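Local coordinates for N-terminal acetyltransferase-like protein (Chaetomium thermophilum, PDB 5NNP) that probably serves as the helical-repeat auxiliary subunit of a NatA-type N-terminal acetyltransferase, at residues Asp45-Lys50 and Leu71-Lys76; Lys50-Asn55 and Trp81-Ile86; Glu61-Leu66 and Gly85-Thr90; Ala100-Leu105 and Val120-Met125. All blocks are in the same frame, centred on the assembly; numbering follows the deposited sequence.

The four contacts lie close together in the N-terminal helical-repeat region, well away from the centre of the chain, and share its successive helices. Interaction 1 joins helix 44-55 to helix 60-73, interaction 2 joins helix 44-55 to helix 78-90, and interaction 3 joins helix 60-73 to helix 78-90, so these three tie the same three helices together pairwise. The centres of interactions 2 and 3 are about 5 Å apart, those of 1 and 2 about 9 Å. Interaction 4, between helices 94-107 and 112-124, comes later in the chain, its centre about 15 Å from those of interactions 2 and 3, with Tyr101 touching Ile86. Together they belong to one stack of antiparallel helices, as in tetratricopeptide repeats.

Interaction 1: Asp45-Lys50 and Leu71-Lys76; sequences DTMSMK and LTIDMK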
# COMPACT_ATOMS: atom_id res chain seq x y z
N ASP A 45 -31.28 7.52 31.23
CA ASP A 45 -31.40 7.76 29.80
C ASP A 45 -31.11 9.21 29.46
O ASP A 45 -30.47 9.49 28.44
CB ASP A 45 -32.80 7.37 29.31
CG ASP A 45 -33.03 5.88 29.34
OD1 ASP A 45 -32.22 5.18 29.98
OD2 ASP A 45 -34.01 5.41 28.73
N THR A 46 -31.55 10.12 30.31
CA THR A 46 -31.32 11.54 30.09
C THR A 46 -29.85 11.92 30.31
O THR A 46 -29.29 12.72 29.56
CB THR A 46 -32.22 12.40 31.00
OG1 THR A 46 -33.60 12.14 30.68
CG2 THR A 46 -31.94 13.88 30.80
N MET A 47 -29.22 11.33 31.32
CA MET A 47 -27.82 11.64 31.60
C MET A 47 -26.95 11.25 30.41
O MET A 47 -26.04 11.99 30.04
CB MET A 47 -27.35 10.93 32.87
CG MET A 47 -28.21 11.18 34.09
SD MET A 47 -27.61 10.25 35.51
CE MET A 47 -25.93 10.87 35.63
N SER A 48 -27.24 10.08 29.83
CA SER A 48 -26.54 9.59 28.64
C SER A 48 -26.72 10.52 27.45
O SER A 48 -25.76 10.78 26.72
CB SER A 48 -27.03 8.19 28.26
OG SER A 48 -26.80 7.25 29.30
N MET A 49 -27.94 11.00 27.24
CA MET A 49 -28.22 11.92 26.14
C MET A 49 -27.47 13.23 26.31
O MET A 49 -27.08 13.87 25.34
CB MET A 49 -29.72 12.20 26.04
CG MET A 49 -30.52 11.03 25.52
SD MET A 49 -29.85 10.48 23.94
CE MET A 49 -29.89 12.01 23.01
N LYS A 50 -27.26 13.62 27.56
CA LYS A 50 -26.50 14.81 27.88
C LYS A 50 -25.01 14.55 27.65
O LYS A 50 -24.27 15.45 27.25
CB LYS A 50 -26.77 15.25 29.32
CG LYS A 50 -25.94 16.43 29.79
CD LYS A 50 -26.25 16.74 31.25
CE LYS A 50 -25.44 17.92 31.76
NZ LYS A 50 -25.76 18.25 33.18
N LEU A 71 -24.76 4.72 33.26
CA LEU A 71 -24.98 3.30 33.13
C LEU A 71 -24.79 2.60 34.48
O LEU A 71 -25.18 1.46 34.65
CB LEU A 71 -24.07 2.71 32.04
CG LEU A 71 -22.56 2.85 32.15
CD1 LEU A 71 -22.07 1.85 33.17
CD2 LEU A 71 -21.92 2.63 30.79
N THR A 72 -24.21 3.30 35.45
CA THR A 72 -24.21 2.79 36.81
C THR A 72 -25.63 2.84 37.37
O THR A 72 -26.11 1.90 37.99
CB THR A 72 -23.27 3.59 37.74
OG1 THR A 72 -21.91 3.42 37.31
CG2 THR A 72 -23.40 3.13 39.17
N ILE A 73 -26.29 3.97 37.16
CA ILE A 73 -27.63 4.18 37.68
C ILE A 73 -28.63 3.23 37.06
O ILE A 73 -29.47 2.67 37.76
CB ILE A 73 -28.08 5.62 37.45
CG1 ILE A 73 -27.34 6.54 38.41
CG2 ILE A 73 -29.59 5.73 37.62
CD1 ILE A 73 -27.45 7.99 38.09
N ASP A 74 -28.52 3.05 35.75
CA ASP A 74 -29.43 2.19 35.01
C ASP A 74 -28.65 1.21 34.16
O ASP A 74 -28.43 1.44 32.96
CB ASP A 74 -30.38 3.03 34.15
CG ASP A 74 -31.54 2.22 33.62
OD1 ASP A 74 -31.51 0.97 33.73
OD2 ASP A 74 -32.49 2.83 33.08
N MET A 75 -28.23 0.10 34.77
CA MET A 75 -27.29 -0.81 34.13
C MET A 75 -27.97 -1.67 33.07
O MET A 75 -27.30 -2.27 32.23
CB MET A 75 -26.62 -1.71 35.17
CG MET A 75 -26.03 -0.96 36.36
SD MET A 75 -25.41 -2.07 37.66
CE MET A 75 -24.22 -3.01 36.70
N LYS A 76 -29.30 -1.70 33.10
CA LYS A 76 -30.07 -2.49 32.16
C LYS A 76 -30.70 -1.64 31.03
O LYS A 76 -31.55 -2.12 30.28
CB LYS A 76 -31.16 -3.28 32.91
CG LYS A 76 -30.62 -4.33 33.88
CD LYS A 76 -31.74 -5.07 34.63
CE LYS A 76 -31.21 -6.25 35.45
NZ LYS A 76 -32.26 -6.95 36.26
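The backbones come nearest at Asp45 and Asp74, whose CA atoms are 7.9 Å apart where the start of helix 44-55 passes the C-terminal end of helix 60-73; Asp74 is the first residue to leave the helical conformation there. The apolar half of the contact is made by Met47 and Ile73, whose side chains cross at about a right angle. SD of Met47 meets CD1 of Ile73 at 3.4 Å, and a bend at the last torsion (chi3 58°) keeps the terminal CE near the same methyl, 4.1 Å from Ile73 CD1. These two helices follow each other in the chain and run antiparallel, the helical-hairpin arrangement of tetratricopeptide repeats, to which the sequence here belongs. Leu66 and Ala70, further back on helix 60-73, also touch Met47. On the polar side, Asp45 OD1 and Asp74 OD2 approach to 3.9 Å with their carboxylate planes only 7° apart. Nothing bonds these two like charges directly, and their closeness would probably raise the proton affinity of one or both. Part of this may be offset by Ser77, whose OG is hydrogen-bonded to Asp45 OD1 and so ties the start of helix 44-55 to the turn that follows helix 60-73.

Interaction 2: Lys50-Asn55 and Trp81-Ile86; sequences KALILN and WHVYGI
Leu52 faces Val83 and Ile86 with two parts of its branched end. Its CG sits against the fork of Val83, 4.1 Å from CG1 and equally far from CG2, so that both valine methyls rest against one carbon. The two side chains meet at a slant. Toward Ile86 it offers a methyl: Leu52 CD2 lies 3.9 Å from Ile86 CG2 and also touches Val83 CG1, the leucine and isoleucine being roughly perpendicular. CG2 is the branch of Ile86 that stands opposite the backbone N, while CG1 (chi1 -66°) is turned beside that nitrogen, and CD1, beyond it, lies over one face of the His82 ring, toward the rim. Ala51 adds a looser contact, its CB 4.4 Å from Val83 CG1. No hydrogen bond spans the segments, and the contact is buried. Their axes are nearly parallel, 13° apart, at a closest approach of 10.1 Å. Such pairing of a helix with the next but one in the chain is expected in tetratricopeptide repeats. The intervening helix 60-73 touches both partners, through Leu54 and Asn55 on one and Tyr84 on the other. Helix 26-37 packs on Lys50 and Ile53, and helix 94-107 lies against Trp81 and Ile86.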
# COMPACT_ATOMS: atom_id res chain seq x y z
N LYS A 50 -27.26 13.62 27.56
CA LYS A 50 -26.50 14.81 27.88
C LYS A 50 -25.01 14.55 27.65
O LYS A 50 -24.27 15.45 27.25
CB LYS A 50 -26.77 15.25 29.32
CG LYS A 50 -25.94 16.43 29.79
CD LYS A 50 -26.25 16.74 31.25
CE LYS A 50 -25.44 17.92 31.76
NZ LYS A 50 -25.76 18.25 33.18
N ALA A 51 -24.59 13.31 27.92
CA ALA A 51 -23.21 12.88 27.73
C ALA A 51 -22.81 12.96 26.27
O ALA A 51 -21.68 13.29 25.95
CB ALA A 51 -23.01 11.48 28.25
N LEU A 52 -23.76 12.65 25.38
CA LEU A 52 -23.53 12.75 23.94
C LEU A 52 -23.24 14.18 23.51
O LEU A 52 -22.25 14.44 22.83
CB LEU A 52 -24.73 12.24 23.15
CG LEU A 52 -24.83 10.76 22.81
CD1 LEU A 52 -26.01 10.53 21.87
CD2 LEU A 52 -23.54 10.25 22.20
N ILE A 53 -24.12 15.09 23.91
CA ILE A 53 -23.99 16.50 23.57
C ILE A 53 -22.70 17.08 24.12
O ILE A 53 -22.05 17.89 23.47
CB ILE A 53 -25.18 17.31 24.10
CG1 ILE A 53 -26.49 16.81 23.47
CG2 ILE A 53 -24.99 18.79 23.81
CD1 ILE A 53 -27.74 17.51 23.98
N LEU A 54 -22.31 16.64 25.32
CA LEU A 54 -21.05 17.08 25.89
C LEU A 54 -19.88 16.64 25.01
O LEU A 54 -18.99 17.44 24.70
CB LEU A 54 -20.88 16.54 27.31
CG LEU A 54 -21.83 17.13 28.35
CD1 LEU A 54 -21.60 16.49 29.70
CD2 LEU A 54 -21.66 18.64 28.43
N ASN A 55 -19.91 15.37 24.59
CA ASN A 55 -18.89 14.81 23.72
C ASN A 55 -18.89 15.49 22.35
O ASN A 55 -17.85 15.63 21.71
CB ASN A 55 -19.08 13.30 23.56
CG ASN A 55 -17.91 12.62 22.87
OD1 ASN A 55 -18.00 12.26 21.69
ND2 ASN A 55 -16.81 12.44 23.59
N TRP A 81 -25.81 2.07 27.44
CA TRP A 81 -24.71 1.29 26.91
C TRP A 81 -24.37 1.69 25.47
O TRP A 81 -23.19 1.81 25.11
CB TRP A 81 -25.03 -0.21 27.01
CG TRP A 81 -24.95 -0.69 28.44
CD1 TRP A 81 -25.99 -0.94 29.29
CD2 TRP A 81 -23.75 -0.93 29.20
NE1 TRP A 81 -25.52 -1.34 30.52
CE2 TRP A 81 -24.15 -1.34 30.50
CE3 TRP A 81 -22.39 -0.83 28.91
CZ2 TRP A 81 -23.24 -1.66 31.50
CZ3 TRP A 81 -21.46 -1.16 29.93
CH2 TRP A 81 -21.90 -1.56 31.21
N HIS A 82 -25.39 1.93 24.66
CA HIS A 82 -25.22 2.43 23.30
C HIS A 82 -24.39 3.73 23.27
O HIS A 82 -23.43 3.83 22.52
CB HIS A 82 -26.58 2.64 22.64
CG HIS A 82 -26.53 2.83 21.16
ND1 HIS A 82 -27.63 3.24 20.43
CD2 HIS A 82 -25.53 2.68 20.27
CE1 HIS A 82 -27.30 3.32 19.15
NE2 HIS A 82 -26.03 2.99 19.03
N VAL A 83 -24.76 4.69 24.11
CA VAL A 83 -24.04 5.96 24.24
C VAL A 83 -22.57 5.74 24.59
O VAL A 83 -21.66 6.28 23.94
CB VAL A 83 -24.68 6.87 25.32
CG1 VAL A 83 -23.78 8.03 25.65
CG2 VAL A 83 -26.03 7.37 24.87
N TYR A 84 -22.35 4.94 25.62
CA TYR A 84 -21.01 4.58 26.08
C TYR A 84 -20.16 4.08 24.90
O TYR A 84 -19.00 4.47 24.74
CB TYR A 84 -21.12 3.53 27.18
CG TYR A 84 -19.95 3.42 28.14
CD1 TYR A 84 -19.40 4.55 28.73
CD2 TYR A 84 -19.42 2.17 28.49
CE1 TYR A 84 -18.33 4.45 29.63
CE2 TYR A 84 -18.35 2.06 29.37
CZ TYR A 84 -17.81 3.20 29.93
OH TYR A 84 -16.77 3.08 30.82
N GLY A 85 -20.75 3.24 24.06
CA GLY A 85 -20.09 2.72 22.88
C GLY A 85 -19.77 3.80 21.86
O GLY A 85 -18.65 3.89 21.35
N ILE A 86 -20.77 4.64 21.58
CA ILE A 86 -20.62 5.75 20.65
C ILE A 86 -19.45 6.66 21.03
O ILE A 86 -18.64 7.02 20.18
CB ILE A 86 -21.92 6.57 20.57
CG1 ILE A 86 -23.03 5.72 19.94
CG2 ILE A 86 -21.71 7.84 19.75
CD1 ILE A 86 -24.39 6.37 19.99

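Interaction 3: Glu61-Leu66 and Gly85-Thr90; sequences EEAFAL and GILYRT
Phe64 carries the aromatic part of this contact: its ring meets Leu87 with a face and Tyr88 obliquely, Tyr88 CG lying at the ring edge. Its CE1 stands above one face of the Tyr88 ring, displaced toward the rim and 3.4 Å from Tyr88 CE1. The ring planes are inclined at 57°, with centroids 4.8 Å apart, an oblique pairing in which the two side chains cross at about a right angle. The second interaction of the phenyl ring is CH-pi: Leu87 CB lies over a face, 4.1 Å from the Phe64 centroid and 28° off the ring normal. Here the side chains slide past each other in opposite directions, the phenylalanine reaching to the base of the leucine. Leu87 CG stands opposite its own carbonyl carbon and beside the backbone N, from where CD1 comes to 3.9 Å from the carbonyl O of Ala63, with the Ala63 CB methyl farther off. Hydrogen bonding does not cross between the segments. Within helix 78-90, Ile86 O accepts from both Thr90 OG1, at 2.7 Å, and Thr90 N, at 2.9 Å, the two donors arriving from opposite faces of the carbonyl plane. The axes run antiparallel at 149°, 10.6 Å apart at closest, as in neighbouring helices of a tetratricopeptide array. Asn55 of helix 44-55 touches both Ala63 and Leu87, while helix 94-107 packs on Tyr88 through Glu96 and Ala97.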
# COMPACT_ATOMS: atom_id res chain seq x y z
N GLU A 61 -13.65 14.20 28.34
CA GLU A 61 -13.44 13.60 29.65
C GLU A 61 -14.73 13.62 30.46
O GLU A 61 -15.10 12.61 31.06
CB GLU A 61 -12.33 14.31 30.42
CG GLU A 61 -11.98 13.63 31.73
CD GLU A 61 -10.84 14.31 32.47
OE1 GLU A 61 -10.18 15.20 31.88
OE2 GLU A 61 -10.59 13.95 33.64
N GLU A 62 -15.39 14.78 30.46
CA GLU A 62 -16.61 15.01 31.22
C GLU A 62 -17.75 14.14 30.73
O GLU A 62 -18.52 13.61 31.53
CB GLU A 62 -17.02 16.49 31.16
CG GLU A 62 -18.27 16.82 31.97
CD GLU A 62 -18.71 18.27 31.84
OE1 GLU A 62 -19.66 18.67 32.55
OE2 GLU A 62 -18.12 19.02 31.03
N ALA A 63 -17.85 13.99 29.41
CA ALA A 63 -18.86 13.14 28.81
C ALA A 63 -18.70 11.69 29.26
O ALA A 63 -19.68 11.02 29.58
CB ALA A 63 -18.80 13.23 27.29
N PHE A 64 -17.45 11.22 29.32
CA PHE A 64 -17.16 9.85 29.73
C PHE A 64 -17.49 9.61 31.19
O PHE A 64 -18.02 8.56 31.55
CB PHE A 64 -15.70 9.49 29.46
CG PHE A 64 -15.50 8.68 28.23
CD1 PHE A 64 -15.82 7.34 28.21
CD2 PHE A 64 -15.02 9.27 27.07
CE1 PHE A 64 -15.66 6.59 27.06
CE2 PHE A 64 -14.84 8.53 25.91
CZ PHE A 64 -15.16 7.19 25.90
N ALA A 65 -17.15 10.57 32.04
CA ALA A 65 -17.48 10.46 33.45
C ALA A 65 -18.99 10.37 33.62
O ALA A 65 -19.49 9.56 34.41
CB ALA A 65 -16.93 11.65 34.22
N LEU A 66 -19.71 11.19 32.85
CA LEU A 66 -21.17 11.25 32.93
C LEU A 66 -21.84 10.01 32.36
O LEU A 66 -22.71 9.43 33.01
CB LEU A 66 -21.69 12.50 32.21
CG LEU A 66 -23.21 12.67 32.23
CD1 LEU A 66 -23.74 12.76 33.64
CD2 LEU A 66 -23.63 13.88 31.43
N GLY A 85 -20.75 3.24 24.06
CA GLY A 85 -20.09 2.72 22.88
C GLY A 85 -19.77 3.80 21.86
O GLY A 85 -18.65 3.89 21.35
N ILE A 86 -20.77 4.64 21.58
CA ILE A 86 -20.62 5.75 20.65
C ILE A 86 -19.45 6.66 21.03
O ILE A 86 -18.64 7.02 20.18
CB ILE A 86 -21.92 6.57 20.57
CG1 ILE A 86 -23.03 5.72 19.94
CG2 ILE A 86 -21.71 7.84 19.75
CD1 ILE A 86 -24.39 6.37 19.99
N LEU A 87 -19.35 7.01 22.31
CA LEU A 87 -18.22 7.79 22.80
C LEU A 87 -16.89 7.09 22.49
O LEU A 87 -16.01 7.67 21.85
CB LEU A 87 -18.36 8.04 24.30
CG LEU A 87 -19.65 8.76 24.73
CD1 LEU A 87 -19.70 8.99 26.23
CD2 LEU A 87 -19.78 10.06 23.98
N TYR A 88 -16.78 5.85 22.93
CA TYR A 88 -15.60 5.01 22.67
C TYR A 88 -15.25 4.93 21.20
O TYR A 88 -14.11 5.12 20.82
CB TYR A 88 -15.82 3.60 23.20
CG TYR A 88 -15.44 3.42 24.64
CD1 TYR A 88 -14.24 3.91 25.12
CD2 TYR A 88 -16.28 2.75 25.52
CE1 TYR A 88 -13.88 3.74 26.44
CE2 TYR A 88 -15.94 2.59 26.83
CZ TYR A 88 -14.74 3.08 27.30
OH TYR A 88 -14.38 2.91 28.62
N ARG A 89 -16.24 4.63 20.37
CA ARG A 89 -16.00 4.55 18.94
C ARG A 89 -15.51 5.88 18.40
O ARG A 89 -14.68 5.92 17.50
CB ARG A 89 -17.26 4.12 18.20
CG ARG A 89 -17.04 3.98 16.74
CD ARG A 89 -18.29 3.54 16.04
NE ARG A 89 -19.28 4.61 15.99
CZ ARG A 89 -20.44 4.50 15.35
NH1 ARG A 89 -20.74 3.37 14.74
NH2 ARG A 89 -21.29 5.52 15.34
N THR A 90 -16.02 6.97 18.96
CA THR A 90 -15.59 8.30 18.55
C THR A 90 -14.13 8.54 18.91
O THR A 90 -13.38 9.10 18.11
CB THR A 90 -16.42 9.41 19.20
OG1 THR A 90 -17.79 9.25 18.85
CG2 THR A 90 -15.96 10.76 18.70

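Interaction 4: Ala100-Leu105 and Val120-Met125; sequences AYKFAL and VLQIQM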
# COMPACT_ATOMS: atom_id res chain seq x y z
N ALA A 100 -19.46 -2.61 24.69
CA ALA A 100 -20.63 -1.82 25.06
C ALA A 100 -21.77 -1.98 24.05
O ALA A 100 -22.94 -2.11 24.43
CB ALA A 100 -20.23 -0.36 25.22
N TYR A 101 -21.44 -1.97 22.76
CA TYR A 101 -22.43 -2.29 21.73
C TYR A 101 -23.04 -3.67 21.95
O TYR A 101 -24.25 -3.86 21.84
CB TYR A 101 -21.79 -2.21 20.35
CG TYR A 101 -21.83 -0.85 19.72
CD1 TYR A 101 -20.85 0.10 19.99
CD2 TYR A 101 -22.85 -0.50 18.84
CE1 TYR A 101 -20.89 1.36 19.40
CE2 TYR A 101 -22.90 0.75 18.25
CZ TYR A 101 -21.92 1.67 18.53
OH TYR A 101 -21.99 2.91 17.92
N LYS A 102 -22.18 -4.64 22.27
CA LYS A 102 -22.59 -6.03 22.45
C LYS A 102 -23.65 -6.20 23.55
O LYS A 102 -24.60 -6.98 23.43
CB LYS A 102 -21.37 -6.89 22.77
CG LYS A 102 -21.54 -8.35 22.47
CD LYS A 102 -20.23 -8.95 21.98
CE LYS A 102 -19.18 -8.91 23.05
NZ LYS A 102 -18.01 -9.71 22.62
N PHE A 103 -23.47 -5.45 24.64
CA PHE A 103 -24.39 -5.54 25.77
C PHE A 103 -25.68 -4.78 25.47
O PHE A 103 -26.79 -5.25 25.78
CB PHE A 103 -23.72 -5.00 27.04
CG PHE A 103 -24.40 -5.43 28.31
CD1 PHE A 103 -24.44 -6.77 28.67
CD2 PHE A 103 -24.99 -4.50 29.14
CE1 PHE A 103 -25.06 -7.19 29.85
CE2 PHE A 103 -25.62 -4.89 30.31
CZ PHE A 103 -25.66 -6.25 30.67
N ALA A 104 -25.54 -3.61 24.85
CA ALA A 104 -26.71 -2.88 24.37
C ALA A 104 -27.58 -3.79 23.49
O ALA A 104 -28.81 -3.86 23.68
CB ALA A 104 -26.28 -1.63 23.61
N LEU A 105 -26.96 -4.50 22.56
CA LEU A 105 -27.72 -5.42 21.71
C LEU A 105 -28.36 -6.59 22.50
O LEU A 105 -29.42 -7.08 22.11
CB LEU A 105 -26.83 -5.96 20.59
CG LEU A 105 -27.54 -6.70 19.44
CD1 LEU A 105 -28.45 -5.76 18.69
CD2 LEU A 105 -26.57 -7.35 18.48
N VAL A 120 -19.63 -4.02 12.19
CA VAL A 120 -18.57 -3.28 11.53
C VAL A 120 -17.35 -3.23 12.45
O VAL A 120 -16.25 -3.59 12.05
CB VAL A 120 -19.01 -1.84 11.15
CG1 VAL A 120 -17.84 -1.06 10.67
CG2 VAL A 120 -20.12 -1.88 10.09
N LEU A 121 -17.57 -2.81 13.69
CA LEU A 121 -16.50 -2.74 14.68
C LEU A 121 -15.80 -4.08 14.85
O LEU A 121 -14.57 -4.16 14.96
CB LEU A 121 -17.05 -2.25 16.03
CG LEU A 121 -17.48 -0.78 16.14
CD1 LEU A 121 -18.36 -0.58 17.34
CD2 LEU A 121 -16.27 0.14 16.25
N GLN A 122 -16.58 -5.16 14.87
CA GLN A 122 -16.00 -6.47 15.11
C GLN A 122 -15.05 -6.91 14.00
O GLN A 122 -13.98 -7.47 14.28
CB GLN A 122 -17.10 -7.51 15.29
CG GLN A 122 -17.74 -7.49 16.65
CD GLN A 122 -19.03 -8.29 16.67
OE1 GLN A 122 -19.87 -8.18 15.77
NE2 GLN A 122 -19.20 -9.12 17.70
N ILE A 123 -15.44 -6.70 12.74
CA ILE A 123 -14.56 -7.09 11.65
C ILE A 123 -13.36 -6.14 11.60
O ILE A 123 -12.23 -6.57 11.35
CB ILE A 123 -15.29 -7.14 10.28
CG1 ILE A 123 -14.38 -7.76 9.21
CG2 ILE A 123 -15.74 -5.77 9.85
CD1 ILE A 123 -13.72 -9.11 9.61
N GLN A 124 -13.59 -4.86 11.90
CA GLN A 124 -12.49 -3.90 11.99
C GLN A 124 -11.41 -4.35 12.98
O GLN A 124 -10.24 -4.04 12.78
CB GLN A 124 -12.98 -2.53 12.42
CG GLN A 124 -11.82 -1.53 12.61
CD GLN A 124 -11.23 -1.06 11.29
OE1 GLN A 124 -11.90 -1.09 10.25
NE2 GLN A 124 -9.99 -0.65 11.32
N MET A 125 -11.79 -5.06 14.04
CA MET A 125 -10.81 -5.52 15.02
C MET A 125 -10.54 -7.01 14.87
O MET A 125 -9.94 -7.62 15.73
CB MET A 125 -11.26 -5.25 16.46
CG MET A 125 -11.58 -3.80 16.74
SD MET A 125 -10.19 -2.71 16.43
CE MET A 125 -9.06 -3.25 17.73
O HOH W 1 -17.78 -9.92 20.04
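One face of the Tyr101 ring is occupied by Leu121, whose CD1 methyl sits 4.1 Å from the ring centroid and 27° off the normal, a CH-pi contact. The methyl leans toward one side of the ring, 3.7 Å from Tyr101 CD1 and 3.8 Å from Tyr101 CE1, and the two side chains cross at about a right angle. Leu121 CG is turned beside its own backbone N (chi1 -71°), from where the branch extends toward the tyrosine. The same ring also meets the imidazole of His82, with planes at about 75°, and touches Ile86 and Arg89 of helix 78-90. The other flat group is the amide of Gln122, which joins Lys102 through solvent. One water accepts a hydrogen bond from Lys102 NZ at 2.6 Å and another from Gln122 NE2 at 2.9 Å, bridging the exposed lysine to the buried glutamine. The opposite end of that amide, OE1, is hydrogen-bonded to Ser134 OG in the following helix, so both ends of the group are engaged and its rotation is probably fixed. On the same helix, Gln124 bonds to Gln521 and His528, linking this region to a much later part of the chain. Helices 94-107 and 112-124 are consecutive and roughly antiparallel, and their aromatic-aliphatic packing belongs to the right-handed helical stack characteristic of tetratricopeptide repeats.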